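Long-range contacts in EF-P arginine 32 rhamnosyl-transferase (Pseudomonas putida KT2440, PDB 5NV8), which belongs to the EarP family of glycosyltransferases and has a two-domain GT-B-like fold holding 2'-deoxy-thymidine-beta-L-rhamnose in its pocket: residues G162-E166 with Q372-L378; D272-C278 with R291-Q297; K15-D19 with L382-Y386; L315-L319 with W338-M343. All coordinates share one frame; numbering follows the deposited sequence.

Contact 1 of 4, residues G162-E166 with Q372-L378; sequences GLLRE and QAAQPDL
R165, which has the most surface buried here, reaches across to the carbonyl of Q375. Its NH2 donates to Q375 O at 2.8 Å with an N-H...O angle of 146°, and NH1 adds a weak bond of 3.1 Å to that same Q375 O. The chain leaves in an extended course and then bends at chi3 (43°), which slips the guanidinium between A373 CA over one face and D377 CB over the other. R165 NH2 also passes 3.2 Å from D377 N, but both are donors, so this is proximity and not a bond. L378 closes the other end: its backbone N donates to L163 O at 2.8 Å. Here D377 is the N-cap of helix 378-387, its OD1 bonded to T380 OG1, and that C-terminal helix returns to the N-terminal half of the molecule, as in GT-B folds. The branches of L378 diverge. CD1 lies 3.4 Å from G162 N, over the backbone of the loop, whereas CD2 meets L164 CD2 at 3.7 Å; L164 in turn packs on V33 and L37 of helix 30-43. Water 1 accepts from L163 N and donates to P376 O, bridging the two backbones.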
loop_
_atom_site.group_PDB
_atom_site.type_symbol
_atom_site.label_atom_id
_atom_site.label_comp_id
_atom_site.label_asym_id
_atom_site.label_seq_id
_atom_site.Cartn_x
_atom_site.Cartn_y
_atom_site.Cartn_z
ATOM N N GLY A 162 -2.229 16.102 -3.605
ATOM C CA GLY A 162 -1.134 15.229 -3.222
ATOM C C GLY A 162 -1.561 13.803 -2.924
ATOM O O GLY A 162 -2.202 13.152 -3.746
ATOM N N LEU A 163 -1.205 13.316 -1.737
ATOM C CA LEU A 163 -1.523 11.958 -1.324
ATOM C C LEU A 163 -2.242 11.983 0.017
ATOM O O LEU A 163 -2.051 12.894 0.826
ATOM C CB LEU A 163 -0.259 11.090 -1.227
ATOM C CG LEU A 163 0.804 11.310 -2.310
ATOM C CD1 LEU A 163 2.146 10.729 -1.895
ATOM C CD2 LEU A 163 0.356 10.719 -3.636
ATOM N N LEU A 164 -3.081 10.975 0.241
ATOM C CA LEU A 164 -3.772 10.837 1.517
ATOM C C LEU A 164 -2.773 10.465 2.604
ATOM O O LEU A 164 -2.103 9.431 2.517
ATOM C CB LEU A 164 -4.874 9.786 1.420
ATOM C CG LEU A 164 -5.987 10.086 0.418
ATOM C CD1 LEU A 164 -6.643 8.799 -0.044
ATOM C CD2 LEU A 164 -7.011 11.037 1.026
ATOM N N ARG A 165 -2.676 11.311 3.625
ATOM C CA ARG A 165 -1.774 11.070 4.748
ATOM C C ARG A 165 -2.418 11.662 5.991
ATOM O O ARG A 165 -2.581 12.883 6.085
ATOM C CB ARG A 165 -0.398 11.679 4.493
ATOM C CG ARG A 165 0.694 11.209 5.443
ATOM C CD ARG A 165 1.874 12.179 5.469
ATOM N NE ARG A 165 1.458 13.582 5.505
ATOM C CZ ARG A 165 1.551 14.420 4.479
ATOM N NH1 ARG A 165 2.022 13.997 3.315
ATOM N NH2 ARG A 165 1.152 15.677 4.608
ATOM N N GLU A 166 -2.792 10.796 6.928
ATOM C CA GLU A 166 -3.362 11.240 8.192
ATOM C C GLU A 166 -2.349 12.064 8.981
ATOM O O GLU A 166 -1.141 11.810 8.942
ATOM C CB GLU A 166 -3.822 10.037 9.022
ATOM C CG GLU A 166 -4.881 9.159 8.356
ATOM C CD GLU A 166 -4.326 8.208 7.308
ATOM O OE1 GLU A 166 -3.135 8.314 6.948
ATOM O OE2 GLU A 166 -5.097 7.354 6.828
ATOM N N GLN A 372 8.146 12.889 0.899
ATOM C CA GLN A 372 6.764 12.955 0.438
ATOM C C GLN A 372 5.866 13.618 1.474
ATOM O O GLN A 372 4.986 14.414 1.122
ATOM C CB GLN A 372 6.257 11.554 0.102
ATOM C CG GLN A 372 6.576 11.096 -1.318
ATOM C CD GLN A 372 6.488 12.217 -2.339
ATOM O OE1 GLN A 372 5.398 12.605 -2.758
ATOM N NE2 GLN A 372 7.640 12.736 -2.752
ATOM N N ALA A 373 6.075 13.317 2.757
ATOM C CA ALA A 373 5.218 13.861 3.803
ATOM C C ALA A 373 5.436 15.349 4.041
ATOM O O ALA A 373 4.629 15.968 4.742
ATOM C CB ALA A 373 5.431 13.098 5.110
ATOM N N ALA A 374 6.497 15.935 3.483
ATOM C CA ALA A 374 6.755 17.355 3.689
ATOM C C ALA A 374 5.722 18.235 2.999
ATOM O O ALA A 374 5.591 19.410 3.356
ATOM C CB ALA A 374 8.160 17.707 3.201
ATOM N N GLN A 375 4.991 17.695 2.028
ATOM C CA GLN A 375 3.915 18.342 1.289
ATOM C C GLN A 375 2.582 18.115 1.998
ATOM O O GLN A 375 2.337 17.024 2.522
ATOM C CB GLN A 375 3.839 17.799 -0.135
ATOM C CG GLN A 375 2.790 18.464 -1.014
ATOM C CD GLN A 375 2.856 18.000 -2.456
ATOM O OE1 GLN A 375 3.672 17.148 -2.811
ATOM N NE2 GLN A 375 1.995 18.561 -3.298
ATOM N N PRO A 376 1.722 19.134 2.051
ATOM C CA PRO A 376 0.392 18.947 2.642
ATOM C C PRO A 376 -0.353 17.784 1.999
ATOM O O PRO A 376 -0.212 17.506 0.806
ATOM C CB PRO A 376 -0.304 20.286 2.371
ATOM C CG PRO A 376 0.811 21.269 2.344
ATOM C CD PRO A 376 1.988 20.547 1.728
ATOM N N ASP A 377 -1.151 17.102 2.815
ATOM C CA ASP A 377 -1.841 15.898 2.386
ATOM C C ASP A 377 -2.997 16.246 1.451
ATOM O O ASP A 377 -3.287 17.413 1.171
ATOM C CB ASP A 377 -2.340 15.123 3.601
ATOM C CG ASP A 377 -3.351 15.908 4.413
ATOM O OD1 ASP A 377 -2.981 16.967 4.957
ATOM O OD2 ASP A 377 -4.515 15.469 4.508
ATOM N N LEU A 378 -3.680 15.204 0.974
ATOM C CA LEU A 378 -4.753 15.401 0.008
ATOM C C LEU A 378 -6.005 15.975 0.665
ATOM O O LEU A 378 -6.668 16.845 0.087
ATOM C CB LEU A 378 -5.075 14.083 -0.692
ATOM C CG LEU A 378 -6.044 14.201 -1.867
ATOM C CD1 LEU A 378 -5.351 14.849 -3.066
ATOM C CD2 LEU A 378 -6.616 12.843 -2.225
HETATM O O HOH W 1 1.149 14.694 -0.095
#

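Contact 2 of 4, residues D272-C278 with R291-Q297; sequences DRLLWSC and RAQWAGQ
L275 and A295 form the tightly packed part of this contact, with L275 CB 3.9 Å from A295 CB. A295 CB also abuts the edge of the W276 indole, 3.7 Å from W276 CD1 and close to the ring plane. On L275, CD1 leans over the backbone of the facing helix, 3.7 Å from R291 C, and reaches toward the methyl of A292. Short segments of the two helices cross at -45° with their axes 9.1 Å apart, which brings these side chains into direct contact. Helices 268-277 and 287-295 lie before and after strand 280-284, and the second helix makes the beta-alpha-beta crossover to strand 299-302 of a Rossmann-like sheet.

The looser end lies at Q297, which is partly exposed. There the bent side chain donates from NE2 to C278 O at 3.2 Å, the acceptor lying in the plane of the amide.

At the opposite end the contact turns polar. D272 OD2 lies at the edge of the R291 guanidinium and receives a weak bond of 3.3 Å from R291 NH1, part of a salt bridge, while water 2 donates to D272 OD1 and to R291 O. The main charged partner of R291 is E166, through NH2. The long D272 bond therefore implies a secondary tether, one that probably steadies this arginine, whose side chain lies about 6 Å from the bound 2'-deoxy-thymidine-beta-L-rhamnose.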
loop_
_atom_site.group_PDB
_atom_site.type_symbol
_atom_site.label_atom_id
_atom_site.label_comp_id
_atom_site.label_asym_id
_atom_site.label_seq_id
_atom_site.Cartn_x
_atom_site.Cartn_y
_atom_site.Cartn_z
ATOM N N ASP A 272 -1.880 -1.373 8.244
ATOM C CA ASP A 272 -0.759 -0.469 8.481
ATOM C C ASP A 272 0.239 -1.085 9.454
ATOM O O ASP A 272 1.455 -1.011 9.240
ATOM C CB ASP A 272 -1.260 0.874 9.017
ATOM C CG ASP A 272 -1.844 1.760 7.931
ATOM O OD1 ASP A 272 -1.324 1.744 6.793
ATOM O OD2 ASP A 272 -2.825 2.477 8.221
ATOM N N ARG A 273 -0.260 -1.694 10.533
ATOM C CA ARG A 273 0.621 -2.369 11.481
ATOM C C ARG A 273 1.386 -3.499 10.804
ATOM O O ARG A 273 2.555 -3.745 11.121
ATOM C CB ARG A 273 -0.189 -2.898 12.667
ATOM C CG ARG A 273 -1.216 -1.915 13.228
ATOM C CD ARG A 273 -1.334 -2.022 14.746
ATOM N NE ARG A 273 -2.346 -2.995 15.157
ATOM C CZ ARG A 273 -2.431 -3.520 16.377
ATOM N NH1 ARG A 273 -1.561 -3.169 17.314
ATOM N NH2 ARG A 273 -3.383 -4.399 16.661
ATOM N N LEU A 274 0.742 -4.193 9.863
ATOM C CA LEU A 274 1.436 -5.212 9.082
ATOM C C LEU A 274 2.593 -4.606 8.297
ATOM O O LEU A 274 3.726 -5.094 8.365
ATOM C CB LEU A 274 0.454 -5.910 8.140
ATOM C CG LEU A 274 0.962 -7.182 7.453
ATOM C CD1 LEU A 274 1.498 -8.172 8.476
ATOM C CD2 LEU A 274 -0.133 -7.816 6.616
ATOM N N LEU A 275 2.322 -3.531 7.548
ATOM C CA LEU A 275 3.371 -2.893 6.756
ATOM C C LEU A 275 4.518 -2.414 7.639
ATOM O O LEU A 275 5.692 -2.602 7.299
ATOM C CB LEU A 275 2.792 -1.724 5.958
ATOM C CG LEU A 275 1.734 -2.044 4.897
ATOM C CD1 LEU A 275 1.192 -0.759 4.286
ATOM C CD2 LEU A 275 2.302 -2.956 3.816
ATOM N N TRP A 276 4.197 -1.799 8.781
ATOM C CA TRP A 276 5.226 -1.311 9.692
ATOM C C TRP A 276 6.055 -2.440 10.295
ATOM O O TRP A 276 7.173 -2.189 10.757
ATOM C CB TRP A 276 4.590 -0.486 10.815
ATOM C CG TRP A 276 3.724 0.645 10.340
ATOM C CD1 TRP A 276 3.720 1.212 9.096
ATOM C CD2 TRP A 276 2.731 1.348 11.102
ATOM N NE1 TRP A 276 2.790 2.222 9.039
ATOM C CE2 TRP A 276 2.168 2.324 10.255
ATOM C CE3 TRP A 276 2.264 1.245 12.418
ATOM C CZ2 TRP A 276 1.166 3.193 10.681
ATOM C CZ3 TRP A 276 1.268 2.110 12.838
ATOM C CH2 TRP A 276 0.730 3.072 11.973
ATOM N N SER A 277 5.540 -3.671 10.296
ATOM C CA SER A 277 6.193 -4.778 10.984
ATOM C C SER A 277 7.204 -5.518 10.118
ATOM O O SER A 277 8.165 -6.081 10.655
ATOM C CB SER A 277 5.138 -5.762 11.495
ATOM O OG SER A 277 4.496 -5.255 12.657
ATOM N N CYS A 278 7.021 -5.521 8.803
ATOM C CA CYS A 278 7.834 -6.311 7.891
ATOM C C CYS A 278 9.011 -5.496 7.356
ATOM O O CYS A 278 8.977 -4.265 7.305
ATOM C CB CYS A 278 6.980 -6.814 6.723
ATOM S SG CYS A 278 5.467 -7.652 7.187
ATOM N N ARG A 291 0.251 3.587 1.188
ATOM C CA ARG A 291 0.401 3.189 2.585
ATOM C C ARG A 291 1.785 2.608 2.852
ATOM O O ARG A 291 2.389 2.883 3.895
ATOM C CB ARG A 291 -0.681 2.177 2.955
ATOM C CG ARG A 291 -2.072 2.773 3.037
ATOM C CD ARG A 291 -2.264 3.476 4.361
ATOM N NE ARG A 291 -2.348 4.921 4.206
ATOM C CZ ARG A 291 -2.604 5.759 5.201
ATOM N NH1 ARG A 291 -2.799 5.293 6.429
ATOM N NH2 ARG A 291 -2.667 7.063 4.969
ATOM N N ALA A 292 2.305 1.805 1.922
ATOM C CA ALA A 292 3.635 1.237 2.106
ATOM C C ALA A 292 4.720 2.296 1.983
ATOM O O ALA A 292 5.802 2.140 2.559
ATOM C CB ALA A 292 3.872 0.108 1.101
ATOM N N GLN A 293 4.458 3.373 1.235
ATOM C CA GLN A 293 5.422 4.465 1.162
ATOM C C GLN A 293 5.528 5.188 2.500
ATOM O O GLN A 293 6.631 5.537 2.937
ATOM C CB GLN A 293 5.042 5.433 0.037
ATOM C CG GLN A 293 5.187 4.839 -1.366
ATOM C CD GLN A 293 4.721 5.774 -2.471
ATOM O OE1 GLN A 293 5.336 6.809 -2.725
ATOM N NE2 GLN A 293 3.629 5.410 -3.136
ATOM N N TRP A 294 4.393 5.413 3.171
ATOM C CA TRP A 294 4.423 5.965 4.521
ATOM C C TRP A 294 5.033 4.998 5.525
ATOM O O TRP A 294 5.563 5.444 6.548
ATOM C CB TRP A 294 3.015 6.356 4.979
ATOM C CG TRP A 294 2.293 7.325 4.070
ATOM C CD1 TRP A 294 1.000 7.231 3.646
ATOM C CD2 TRP A 294 2.819 8.528 3.482
ATOM N NE1 TRP A 294 0.686 8.295 2.836
ATOM C CE2 TRP A 294 1.785 9.104 2.718
ATOM C CE3 TRP A 294 4.060 9.173 3.531
ATOM C CZ2 TRP A 294 1.955 10.291 2.006
ATOM C CZ3 TRP A 294 4.226 10.346 2.821
ATOM C CH2 TRP A 294 3.180 10.894 2.070
ATOM N N ALA A 295 4.981 3.689 5.254
ATOM C CA ALA A 295 5.595 2.714 6.152
ATOM C C ALA A 295 7.109 2.886 6.234
ATOM O O ALA A 295 7.713 2.551 7.260
ATOM C CB ALA A 295 5.249 1.293 5.709
ATOM N N GLY A 296 7.737 3.391 5.172
ATOM C CA GLY A 296 9.152 3.702 5.201
ATOM C C GLY A 296 10.102 2.537 4.989
ATOM O O GLY A 296 11.320 2.746 5.032
ATOM N N GLN A 297 9.598 1.326 4.759
ATOM C CA GLN A 297 10.445 0.164 4.533
ATOM C C GLN A 297 10.601 -0.109 3.043
ATOM O O GLN A 297 9.814 0.382 2.228
ATOM C CB GLN A 297 9.854 -1.069 5.229
ATOM C CG GLN A 297 9.486 -0.844 6.682
ATOM C CD GLN A 297 10.698 -0.841 7.592
ATOM O OE1 GLN A 297 11.416 0.156 7.684
ATOM N NE2 GLN A 297 10.931 -1.957 8.276
HETATM O O HOH W 2 1.206 2.354 6.255
#

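Contact 3 of 4, residues K15-D19 with L382-Y386; sequences KATWD and LVHFY
W18 stretches from strand 17-20 to meet L382, V383 and Y386 on the C-terminal helix. Its CB points toward that helix, and the first torsion (chi1 -70°) sets CG anti to the carbonyl carbon, sending the indole onward until the far rim of its six-membered ring does the touching. NE1 comes first along the edge; the contact buries it, and no hydrogen-bond partner for it is present in the model. Next, CZ2 comes 4.0 Å from Y386 CD2. At the tip, CH2 lies 3.5 Å from L382 O, which sits at the ring edge in its plane, and the same CH2 is 4.3 Å from V383 CG2. CZ3, on the other flank, approaches L382 CB at 4.2 Å.

Y386 turns its face to the edge of the indole. The planes stand at 87°, and the centroids of the W18 five-membered ring and the Y386 ring are 5.8 Å apart: a T-shaped (edge-to-face) pair. Beyond it, Y386 OH lies 3.6 Å from A16 CB, a van der Waals touch that extends the contact toward the N terminus. No hydrogen bond joins the two segments, so van der Waals packing, mostly of side chains, carries this surface contact. L41 and V49 also pack against W18 within the N-terminal half. A C-terminal helix laid back against the first strand's domain in this way is typical of the GT-B fold.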
loop_
_atom_site.group_PDB
_atom_site.type_symbol
_atom_site.label_atom_id
_atom_site.label_comp_id
_atom_site.label_asym_id
_atom_site.label_seq_id
_atom_site.Cartn_x
_atom_site.Cartn_y
_atom_site.Cartn_z
ATOM N N LYS A 15 -21.391 22.950 10.261
ATOM C CA LYS A 15 -20.409 22.200 9.483
ATOM C C LYS A 15 -20.848 22.067 8.025
ATOM O O LYS A 15 -22.031 21.877 7.740
ATOM C CB LYS A 15 -20.184 20.816 10.098
ATOM C CG LYS A 15 -19.769 20.856 11.560
ATOM C CD LYS A 15 -19.719 19.464 12.171
ATOM C CE LYS A 15 -19.442 19.530 13.666
ATOM N NZ LYS A 15 -18.214 20.320 13.969
ATOM N N ALA A 16 -19.891 22.175 7.107
ATOM C CA ALA A 16 -20.199 22.032 5.692
ATOM C C ALA A 16 -20.518 20.577 5.358
ATOM O O ALA A 16 -20.097 19.644 6.049
ATOM C CB ALA A 16 -19.036 22.532 4.833
ATOM N N THR A 17 -21.276 20.390 4.281
ATOM C CA THR A 17 -21.748 19.074 3.871
ATOM C C THR A 17 -20.948 18.583 2.671
ATOM O O THR A 17 -20.839 19.286 1.661
ATOM C CB THR A 17 -23.239 19.115 3.527
ATOM O OG1 THR A 17 -23.959 19.751 4.590
ATOM C CG2 THR A 17 -23.782 17.710 3.320
ATOM N N TRP A 18 -20.390 17.381 2.788
ATOM C CA TRP A 18 -19.653 16.741 1.708
ATOM C C TRP A 18 -20.274 15.381 1.419
ATOM O O TRP A 18 -20.684 14.666 2.339
ATOM C CB TRP A 18 -18.170 16.579 2.061
ATOM C CG TRP A 18 -17.402 17.873 2.101
ATOM C CD1 TRP A 18 -17.769 19.028 2.728
ATOM C CD2 TRP A 18 -16.129 18.135 1.495
ATOM N NE1 TRP A 18 -16.811 19.994 2.546
ATOM C CE2 TRP A 18 -15.791 19.471 1.795
ATOM C CE3 TRP A 18 -15.245 17.371 0.727
ATOM C CZ2 TRP A 18 -14.606 20.058 1.355
ATOM C CZ3 TRP A 18 -14.069 17.957 0.292
ATOM C CH2 TRP A 18 -13.760 19.288 0.608
ATOM N N ASP A 19 -20.354 15.030 0.137
ATOM C CA ASP A 19 -20.951 13.772 -0.294
ATOM C C ASP A 19 -19.981 13.061 -1.222
ATOM O O ASP A 19 -19.613 13.600 -2.270
ATOM C CB ASP A 19 -22.292 14.008 -0.994
ATOM C CG ASP A 19 -23.280 12.879 -0.766
ATOM O OD1 ASP A 19 -23.030 11.753 -1.249
ATOM O OD2 ASP A 19 -24.313 13.120 -0.110
ATOM N N LEU A 382 -7.908 19.292 -0.435
ATOM C CA LEU A 382 -9.299 19.421 -0.850
ATOM C C LEU A 382 -10.043 20.475 -0.040
ATOM O O LEU A 382 -10.991 21.082 -0.549
ATOM C CB LEU A 382 -10.005 18.069 -0.739
ATOM C CG LEU A 382 -9.483 16.969 -1.667
ATOM C CD1 LEU A 382 -10.234 15.667 -1.440
ATOM C CD2 LEU A 382 -9.593 17.401 -3.121
ATOM N N VAL A 383 -9.623 20.721 1.201
ATOM C CA VAL A 383 -10.370 21.623 2.075
ATOM C C VAL A 383 -9.963 23.075 1.841
ATOM O O VAL A 383 -10.819 23.948 1.655
ATOM C CB VAL A 383 -10.185 21.211 3.548
ATOM C CG1 VAL A 383 -10.411 22.397 4.468
ATOM C CG2 VAL A 383 -11.132 20.074 3.899
ATOM N N HIS A 384 -8.657 23.359 1.853
ATOM C CA HIS A 384 -8.201 24.730 1.646
ATOM C C HIS A 384 -8.621 25.258 0.282
ATOM O O HIS A 384 -8.855 26.463 0.128
ATOM C CB HIS A 384 -6.680 24.816 1.801
ATOM C CG HIS A 384 -6.206 24.689 3.215
ATOM N ND1 HIS A 384 -4.879 24.815 3.569
ATOM C CD2 HIS A 384 -6.878 24.447 4.366
ATOM C CE1 HIS A 384 -4.755 24.655 4.874
ATOM N NE2 HIS A 384 -5.954 24.431 5.382
ATOM N N PHE A 385 -8.722 24.376 -0.716
ATOM C CA PHE A 385 -9.208 24.791 -2.028
ATOM C C PHE A 385 -10.660 25.244 -1.959
ATOM O O PHE A 385 -11.032 26.255 -2.565
ATOM C CB PHE A 385 -9.052 23.644 -3.029
ATOM C CG PHE A 385 -8.666 24.090 -4.410
ATOM C CD1 PHE A 385 -7.421 24.645 -4.653
ATOM C CD2 PHE A 385 -9.550 23.951 -5.468
ATOM C CE1 PHE A 385 -7.064 25.055 -5.924
ATOM C CE2 PHE A 385 -9.199 24.360 -6.743
ATOM C CZ PHE A 385 -7.955 24.911 -6.971
ATOM N N TYR A 386 -11.495 24.510 -1.220
ATOM C CA TYR A 386 -12.898 24.884 -1.101
ATOM C C TYR A 386 -13.074 26.140 -0.257
ATOM O O TYR A 386 -13.977 26.941 -0.524
ATOM C CB TYR A 386 -13.699 23.719 -0.514
ATOM C CG TYR A 386 -14.875 24.135 0.343
ATOM C CD1 TYR A 386 -16.034 24.643 -0.231
ATOM C CD2 TYR A 386 -14.826 24.015 1.725
ATOM C CE1 TYR A 386 -17.108 25.026 0.548
ATOM C CE2 TYR A 386 -15.897 24.393 2.513
ATOM C CZ TYR A 386 -17.034 24.899 1.919
ATOM O OH TYR A 386 -18.106 25.277 2.696
#

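Contact 4 of 4, residues L315-L319 with W338-M343; sequences LEAFL and WRAWNM
E316 bends at chi2 (-92°), turning its carboxylate toward R339, whose side chain runs extended from CG to NE; the two chains cross at about a right angle. The grip is side-on, with two nitrogens on one oxygen: R339 NH2 donates to E316 OE1 at 2.6 Å, and R339 NE to the same OE1 at 2.8 Å. OE1 lies in the guanidinium plane, although the carboxylate itself is turned 46° from it. A weaker bond runs from NE to E316 OE2. This salt bridge spans the partly exposed side of an antiparallel helix pair, 315-322 with 328-343, whose short segments run at 168° with axes 11.4 Å apart, part of the helical region that follows strand 299-302. Inside the pair, W338 offers its six-membered ring to three residues. F318 CE2 comes 3.3 Å from W338 CZ3; the ring planes are near parallel but slid apart, with centroids of the F318 ring and the W338 six-membered ring 5.6 Å apart, so they scarcely overlap. L319 CD2 reaches W338 CE3 at 3.9 Å, while L315 CD2 comes in at the indole edge, near its plane. L315 also packs on N342, whose ND2 donates to W338 O at 2.9 Å and to W301 O.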
loop_
_atom_site.group_PDB
_atom_site.type_symbol
_atom_site.label_atom_id
_atom_site.label_comp_id
_atom_site.label_asym_id
_atom_site.label_seq_id
_atom_site.Cartn_x
_atom_site.Cartn_y
_atom_site.Cartn_z
ATOM N N LEU A 315 4.410 2.887 -14.636
ATOM C CA LEU A 315 5.382 2.356 -13.690
ATOM C C LEU A 315 6.681 3.152 -13.747
ATOM O O LEU A 315 7.161 3.651 -12.722
ATOM C CB LEU A 315 5.599 0.864 -13.975
ATOM C CG LEU A 315 6.517 -0.024 -13.126
ATOM C CD1 LEU A 315 7.976 0.076 -13.535
ATOM C CD2 LEU A 315 6.350 0.338 -11.661
ATOM N N GLU A 316 7.245 3.324 -14.947
ATOM C CA GLU A 316 8.515 4.035 -15.066
ATOM C C GLU A 316 8.376 5.515 -14.726
ATOM O O GLU A 316 9.346 6.141 -14.278
ATOM C CB GLU A 316 9.100 3.846 -16.469
ATOM C CG GLU A 316 8.997 2.414 -17.010
ATOM C CD GLU A 316 10.231 1.563 -16.709
ATOM O OE1 GLU A 316 11.253 2.115 -16.244
ATOM O OE2 GLU A 316 10.180 0.335 -16.940
ATOM N N ALA A 317 7.186 6.095 -14.917
ATOM C CA ALA A 317 6.980 7.471 -14.480
ATOM C C ALA A 317 7.058 7.580 -12.966
ATOM O O ALA A 317 7.456 8.625 -12.441
ATOM C CB ALA A 317 5.644 8.017 -14.991
ATOM N N PHE A 318 6.708 6.513 -12.244
ATOM C CA PHE A 318 6.887 6.539 -10.797
ATOM C C PHE A 318 8.361 6.439 -10.420
ATOM O O PHE A 318 8.819 7.114 -9.491
ATOM C CB PHE A 318 6.096 5.415 -10.132
ATOM C CG PHE A 318 6.361 5.302 -8.664
ATOM C CD1 PHE A 318 6.049 6.354 -7.819
ATOM C CD2 PHE A 318 6.955 4.174 -8.133
ATOM C CE1 PHE A 318 6.304 6.274 -6.467
ATOM C CE2 PHE A 318 7.215 4.088 -6.779
ATOM C CZ PHE A 318 6.889 5.138 -5.944
ATOM N N LEU A 319 9.125 5.609 -11.131
ATOM C CA LEU A 319 10.522 5.411 -10.763
ATOM C C LEU A 319 11.394 6.612 -11.089
ATOM O O LEU A 319 12.480 6.737 -10.513
ATOM C CB LEU A 319 11.095 4.183 -11.461
ATOM C CG LEU A 319 10.421 2.837 -11.229
ATOM C CD1 LEU A 319 10.728 1.937 -12.409
ATOM C CD2 LEU A 319 10.889 2.219 -9.919
ATOM N N TRP A 338 11.732 -3.801 -9.771
ATOM C CA TRP A 338 10.354 -3.369 -9.966
ATOM C C TRP A 338 9.851 -3.687 -11.369
ATOM O O TRP A 338 8.681 -4.046 -11.544
ATOM C CB TRP A 338 10.241 -1.873 -9.669
ATOM C CG TRP A 338 10.243 -1.559 -8.207
ATOM C CD1 TRP A 338 11.100 -2.045 -7.263
ATOM C CD2 TRP A 338 9.347 -0.678 -7.521
ATOM N NE1 TRP A 338 10.788 -1.525 -6.028
ATOM C CE2 TRP A 338 9.718 -0.680 -6.161
ATOM C CE3 TRP A 338 8.268 0.111 -7.925
ATOM C CZ2 TRP A 338 9.046 0.076 -5.204
ATOM C CZ3 TRP A 338 7.603 0.860 -6.975
ATOM C CH2 TRP A 338 7.994 0.836 -5.629
ATOM N N ARG A 339 10.712 -3.557 -12.382
ATOM C CA ARG A 339 10.304 -3.906 -13.740
ATOM C C ARG A 339 10.026 -5.399 -13.860
ATOM O O ARG A 339 9.091 -5.807 -14.560
ATOM C CB ARG A 339 11.380 -3.484 -14.739
ATOM C CG ARG A 339 11.481 -1.984 -14.951
ATOM C CD ARG A 339 12.733 -1.626 -15.735
ATOM N NE ARG A 339 12.761 -0.216 -16.106
ATOM C CZ ARG A 339 13.811 0.394 -16.647
ATOM N NH1 ARG A 339 14.925 -0.287 -16.881
ATOM N NH2 ARG A 339 13.747 1.682 -16.954
ATOM N N ALA A 340 10.821 -6.228 -13.177
ATOM C CA ALA A 340 10.652 -7.675 -13.268
ATOM C C ALA A 340 9.299 -8.117 -12.721
ATOM O O ALA A 340 8.642 -8.989 -13.303
ATOM C CB ALA A 340 11.787 -8.374 -12.525
ATOM N N TRP A 341 8.869 -7.528 -11.605
ATOM C CA TRP A 341 7.582 -7.850 -11.001
ATOM C C TRP A 341 6.402 -7.411 -11.858
ATOM O O TRP A 341 5.275 -7.847 -11.602
ATOM C CB TRP A 341 7.498 -7.204 -9.612
ATOM C CG TRP A 341 6.412 -7.731 -8.713
ATOM C CD1 TRP A 341 5.439 -6.999 -8.092
ATOM C CD2 TRP A 341 6.199 -9.094 -8.317
ATOM N NE1 TRP A 341 4.634 -7.819 -7.341
ATOM C CE2 TRP A 341 5.076 -9.110 -7.463
ATOM C CE3 TRP A 341 6.843 -10.302 -8.605
ATOM C CZ2 TRP A 341 4.584 -10.286 -6.895
ATOM C CZ3 TRP A 341 6.354 -11.469 -8.041
ATOM C CH2 TRP A 341 5.236 -11.452 -7.196
ATOM N N ASN A 342 6.632 -6.569 -12.868
ATOM C CA ASN A 342 5.563 -6.057 -13.711
ATOM C C ASN A 342 5.727 -6.383 -15.190
ATOM O O ASN A 342 4.762 -6.218 -15.945
ATOM C CB ASN A 342 5.441 -4.531 -13.554
ATOM C CG ASN A 342 4.956 -4.120 -12.172
ATOM O OD1 ASN A 342 3.780 -4.270 -11.839
ATOM N ND2 ASN A 342 5.867 -3.593 -11.362
ATOM N N MET A 343 6.908 -6.836 -15.628
ATOM C CA MET A 343 7.152 -7.115 -17.041
ATOM C C MET A 343 7.724 -8.512 -17.267
ATOM O O MET A 343 8.269 -8.782 -18.344
ATOM C CB MET A 343 8.077 -6.055 -17.650
ATOM C CG MET A 343 7.767 -4.631 -17.200
ATOM S SD MET A 343 9.022 -3.416 -17.653
ATOM C CE MET A 343 9.398 -3.915 -19.330
#

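In the fold
Followed from the N terminus, the chain opens the widest loop at strand 17-20, and contact 3 closes it only at helix 378-387. Contact 1 is nested inside, running from the loop before helix 169-177 to the turn joining helices 358-373 and 378-387. Within that loop, contacts 2 and 4 follow in series: the first joins the helices that precede and follow strand 280-284, the second pairs helices 315-322 and 328-343. Contact 1 touches contact 2, where L164 O probably accepts a hydrogen bond from W294 NE1, and contact 2 meets contact 4 through Q293 and F318. Contacts 3 and 4 lie farthest apart, their centres about 35 Å from each other.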